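Local coordinates for protein split-Soret cytochrome c (Desulfovibrio desulfuricans, PDB 1H21) that carries electrons as a homodimeric diheme cytochrome c that also binds an iron-sulfur cluster, and may take part in sulfate reduction, at residues W19-C29 with V53-Y64. Sequence-based numbering, arbitrary orientation.
Sequences WKPHKLDPKEC and VGLMGEKYGAPY
K59 and E28 form a salt bridge between helices 44-60 and 26-38: K59 NZ takes the syn lone pair of E28 OE2 at 2.8 Å, with a weaker bond to OE1. E28, its CG anti to the backbone N (chi1 -172°) and its chain extended beyond, reaches the bent end of K59. At the far end of the contact Y64 OH donates to K20 O over 2.5 Å, in the carbonyl plane and on a lone pair; it accepts from a water that in turn accepts from K20 N, and takes a weak, bent bond from H22 NE2 (122° at the hydrogen). W19, H22, Y60 and Y64 make up an aromatic cluster where the loop before helix 26-38 crosses the C-terminal end of helix 44-60, in a fold of helices and loops without strands, away from the hemes. Here the H22 imidazole lies face to face on the Y60 ring, centroids 3.7 Å apart and planes at 6°, while M56 SD sits at the imidazole edge. P63, which follows a cis peptide bond, lays CG over the five-membered ring of W19, a CH-pi contact of 3.4 Å to the centroid; V53 CG1 meets the indole edge at CZ3. M56 CE reaches L24 CD2 (3.7 Å), and L55 CD1 touches CG and CD of E28; R9 of the second subunit packs on both residues.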
loop_
_atom_site.group_PDB
_atom_site.type_symbol
_atom_site.label_atom_id
_atom_site.label_comp_id
_atom_site.label_asym_id
_atom_site.label_seq_id
_atom_site.Cartn_x
_atom_site.Cartn_y
_atom_site.Cartn_z
ATOM N N TRP A 19 18.736 -11.227 -4.510
ATOM C CA TRP A 19 19.384 -10.267 -5.391
ATOM C C TRP A 19 20.579 -9.637 -4.642
ATOM O O TRP A 19 20.582 -9.575 -3.396
ATOM C CB TRP A 19 18.387 -9.183 -5.793
ATOM C CG TRP A 19 17.336 -9.618 -6.789
ATOM C CD1 TRP A 19 17.036 -10.905 -7.167
ATOM C CD2 TRP A 19 16.539 -8.757 -7.628
ATOM N NE1 TRP A 19 16.127 -10.890 -8.210
ATOM C CE2 TRP A 19 15.810 -9.589 -8.513
ATOM C CE3 TRP A 19 16.385 -7.367 -7.729
ATOM C CZ2 TRP A 19 14.942 -9.072 -9.490
ATOM C CZ3 TRP A 19 15.517 -6.854 -8.702
ATOM C CH2 TRP A 19 14.812 -7.706 -9.569
ATOM N N LYS A 20 21.582 -9.178 -5.392
ATOM C CA LYS A 20 22.763 -8.537 -4.809
ATOM C C LYS A 20 22.549 -7.024 -4.705
ATOM O O LYS A 20 22.310 -6.349 -5.707
ATOM C CB LYS A 20 24.026 -8.860 -5.635
ATOM C CG LYS A 20 25.281 -8.037 -5.282
ATOM C CD LYS A 20 26.573 -8.829 -5.510
ATOM C CE LYS A 20 26.694 -9.939 -4.460
ATOM N NZ LYS A 20 28.027 -10.622 -4.410
ATOM N N PRO A 21 22.549 -6.487 -3.479
ATOM C CA PRO A 21 22.351 -5.039 -3.349
ATOM C C PRO A 21 23.584 -4.290 -3.860
ATOM O O PRO A 21 24.682 -4.841 -3.874
ATOM C CB PRO A 21 22.151 -4.858 -1.844
ATOM C CG PRO A 21 22.956 -5.994 -1.255
ATOM C CD PRO A 21 22.621 -7.140 -2.160
ATOM N N HIS A 22 23.385 -3.077 -4.360
ATOM C CA HIS A 22 24.481 -2.263 -4.864
ATOM C C HIS A 22 24.275 -0.886 -4.256
ATOM O O HIS A 22 23.142 -0.456 -4.133
ATOM C CB HIS A 22 24.400 -2.125 -6.391
ATOM C CG HIS A 22 24.593 -3.407 -7.142
ATOM N ND1 HIS A 22 25.837 -3.952 -7.388
ATOM C CD2 HIS A 22 23.703 -4.233 -7.736
ATOM C CE1 HIS A 22 25.702 -5.055 -8.098
ATOM N NE2 HIS A 22 24.414 -5.248 -8.325
ATOM N N LYS A 23 25.337 -0.237 -3.786
ATOM C CA LYS A 23 25.199 1.120 -3.249
ATOM C C LYS A 23 24.623 2.045 -4.334
ATOM O O LYS A 23 24.839 1.831 -5.542
ATOM C CB LYS A 23 26.547 1.673 -2.767
ATOM C CG LYS A 23 26.945 1.179 -1.401
ATOM C CD LYS A 23 27.755 2.217 -0.681
ATOM C CE LYS A 23 27.881 1.820 0.773
ATOM N NZ LYS A 23 28.615 2.860 1.530
ATOM N N LEU A 24 23.925 3.093 -3.910
ATOM C CA LEU A 24 23.315 4.002 -4.863
ATOM C C LEU A 24 23.774 5.438 -4.657
ATOM O O LEU A 24 24.377 5.766 -3.640
ATOM C CB LEU A 24 21.788 3.954 -4.687
ATOM C CG LEU A 24 21.062 2.601 -4.702
ATOM C CD1 LEU A 24 19.915 2.589 -3.678
ATOM C CD2 LEU A 24 20.583 2.261 -6.121
ATOM N N ASP A 25 23.465 6.296 -5.622
ATOM C CA ASP A 25 23.787 7.698 -5.510
ATOM C C ASP A 25 22.458 8.360 -5.195
ATOM O O ASP A 25 21.616 8.525 -6.098
ATOM C CB ASP A 25 24.298 8.258 -6.841
ATOM C CG ASP A 25 24.598 9.767 -6.781
ATOM O OD1 ASP A 25 24.423 10.413 -5.717
ATOM O OD2 ASP A 25 25.009 10.318 -7.820
ATOM N N PRO A 26 22.220 8.704 -3.909
ATOM C CA PRO A 26 20.968 9.352 -3.499
ATOM C C PRO A 26 20.543 10.531 -4.414
ATOM O O PRO A 26 19.372 10.597 -4.842
ATOM C CB PRO A 26 21.289 9.803 -2.075
ATOM C CG PRO A 26 22.131 8.701 -1.575
ATOM C CD PRO A 26 23.087 8.483 -2.734
ATOM N N LYS A 27 21.487 11.423 -4.744
ATOM C CA LYS A 27 21.196 12.576 -5.604
ATOM C C LYS A 27 20.679 12.097 -6.962
ATOM O O LYS A 27 19.705 12.652 -7.512
ATOM C CB LYS A 27 22.451 13.440 -5.835
ATOM C CG LYS A 27 23.289 13.776 -4.590
ATOM C CD LYS A 27 22.551 14.579 -3.495
ATOM C CE LYS A 27 23.367 14.627 -2.177
ATOM N NZ LYS A 27 23.646 13.262 -1.577
ATOM N N GLU A 28 21.347 11.085 -7.516
ATOM C CA GLU A 28 20.944 10.532 -8.803
ATOM C C GLU A 28 19.520 9.957 -8.655
ATOM O O GLU A 28 18.631 10.197 -9.490
ATOM C CB GLU A 28 21.918 9.434 -9.263
ATOM C CG GLU A 28 21.633 8.959 -10.702
ATOM C CD GLU A 28 22.391 7.689 -11.127
ATOM O OE1 GLU A 28 22.933 6.937 -10.265
ATOM O OE2 GLU A 28 22.409 7.427 -12.359
ATOM N N CYS A 29 19.300 9.240 -7.557
ATOM C CA CYS A 29 18.007 8.639 -7.278
ATOM C C CYS A 29 16.868 9.638 -7.167
ATOM O O CYS A 29 15.819 9.453 -7.792
ATOM C CB CYS A 29 18.094 7.803 -6.020
ATOM S SG CYS A 29 18.956 6.306 -6.374
ATOM N N VAL A 53 15.700 0.165 -8.360
ATOM C CA VAL A 53 15.925 -1.073 -9.099
ATOM C C VAL A 53 16.132 -0.779 -10.572
ATOM O O VAL A 53 16.835 -1.513 -11.264
ATOM C CB VAL A 53 14.743 -2.040 -8.901
ATOM C CG1 VAL A 53 14.937 -3.315 -9.699
ATOM C CG2 VAL A 53 14.572 -2.352 -7.413
ATOM N N GLY A 54 15.537 0.311 -11.042
ATOM C CA GLY A 54 15.681 0.689 -12.438
ATOM C C GLY A 54 17.109 1.135 -12.724
ATOM O O GLY A 54 17.683 0.776 -13.759
ATOM N N LEU A 55 17.680 1.930 -11.823
ATOM C CA LEU A 55 19.054 2.386 -11.996
ATOM C C LEU A 55 20.040 1.234 -11.808
ATOM O O LEU A 55 21.071 1.198 -12.464
ATOM C CB LEU A 55 19.381 3.554 -11.067
ATOM C CG LEU A 55 18.600 4.832 -11.375
ATOM C CD1 LEU A 55 19.230 5.935 -10.592
ATOM C CD2 LEU A 55 18.627 5.154 -12.864
ATOM N N MET A 56 19.736 0.294 -10.919
ATOM C CA MET A 56 20.607 -0.870 -10.744
ATOM C C MET A 56 20.571 -1.703 -12.041
ATOM O O MET A 56 21.558 -2.341 -12.405
ATOM C CB MET A 56 20.159 -1.749 -9.563
ATOM C CG MET A 56 20.404 -1.140 -8.209
ATOM S SD MET A 56 20.259 -2.390 -6.951
ATOM C CE MET A 56 20.217 -1.361 -5.452
ATOM N N GLY A 57 19.437 -1.687 -12.738
ATOM C CA GLY A 57 19.317 -2.431 -13.980
ATOM C C GLY A 57 20.145 -1.828 -15.108
ATOM O O GLY A 57 20.795 -2.563 -15.856
ATOM N N GLU A 58 20.090 -0.503 -15.250
ATOM C CA GLU A 58 20.853 0.213 -16.273
ATOM C C GLU A 58 22.371 0.004 -16.118
ATOM O O GLU A 58 23.080 -0.170 -17.116
ATOM C CB GLU A 58 20.549 1.713 -16.211
ATOM C CG GLU A 58 19.131 2.105 -16.615
ATOM C CD GLU A 58 18.884 3.619 -16.527
ATOM O OE1 GLU A 58 19.819 4.385 -16.178
ATOM O OE2 GLU A 58 17.744 4.056 -16.804
ATOM N N LYS A 59 22.852 0.014 -14.872
ATOM C CA LYS A 59 24.274 -0.154 -14.570
ATOM C C LYS A 59 24.778 -1.606 -14.472
ATOM O O LYS A 59 25.870 -1.929 -14.944
ATOM C CB LYS A 59 24.634 0.598 -13.269
ATOM C CG LYS A 59 24.447 2.132 -13.320
ATOM C CD LYS A 59 24.575 2.750 -11.909
ATOM C CE LYS A 59 24.520 4.291 -11.904
ATOM N NZ LYS A 59 23.398 4.834 -12.720
ATOM N N TYR A 60 23.997 -2.491 -13.871
ATOM C CA TYR A 60 24.450 -3.868 -13.700
ATOM C C TYR A 60 23.636 -4.950 -14.398
ATOM O O TYR A 60 23.827 -6.138 -14.105
ATOM C CB TYR A 60 24.542 -4.217 -12.211
ATOM C CG TYR A 60 25.167 -3.144 -11.348
ATOM C CD1 TYR A 60 24.373 -2.227 -10.655
ATOM C CD2 TYR A 60 26.542 -3.053 -11.208
ATOM C CE1 TYR A 60 24.938 -1.239 -9.838
ATOM C CE2 TYR A 60 27.124 -2.066 -10.389
ATOM C CZ TYR A 60 26.311 -1.164 -9.710
ATOM O OH TYR A 60 26.860 -0.171 -8.916
ATOM N N GLY A 61 22.727 -4.561 -15.291
ATOM C CA GLY A 61 21.924 -5.546 -16.006
ATOM C C GLY A 61 20.958 -6.377 -15.163
ATOM O O GLY A 61 20.281 -5.852 -14.279
ATOM N N ALA A 62 20.848 -7.660 -15.486
ATOM C CA ALA A 62 19.969 -8.601 -14.795
ATOM C C ALA A 62 20.413 -8.880 -13.370
ATOM O O ALA A 62 21.583 -8.759 -13.058
ATOM C CB ALA A 62 19.911 -9.908 -15.568
ATOM N N PRO A 63 19.487 -9.299 -12.483
ATOM C CA PRO A 63 18.055 -9.527 -12.726
ATOM C C PRO A 63 17.236 -8.224 -12.710
ATOM O O PRO A 63 16.130 -8.167 -13.270
ATOM C CB PRO A 63 17.669 -10.462 -11.576
ATOM C CG PRO A 63 18.522 -9.971 -10.469
ATOM C CD PRO A 63 19.860 -9.763 -11.132
ATOM N N TYR A 64 17.829 -7.182 -12.118
ATOM C CA TYR A 64 17.226 -5.861 -11.977
ATOM C C TYR A 64 16.525 -5.367 -13.228
ATOM O O TYR A 64 15.385 -4.915 -13.169
ATOM C CB TYR A 64 18.290 -4.830 -11.564
ATOM C CG TYR A 64 19.329 -5.395 -10.630
ATOM C CD1 TYR A 64 20.562 -5.820 -11.111
ATOM C CD2 TYR A 64 19.061 -5.562 -9.282
ATOM C CE1 TYR A 64 21.495 -6.407 -10.273
ATOM C CE2 TYR A 64 19.988 -6.147 -8.436
ATOM C CZ TYR A 64 21.198 -6.567 -8.943
ATOM O OH TYR A 64 22.099 -7.175 -8.104
HETATM O O HOH W 1 21.531 -9.919 -7.931
#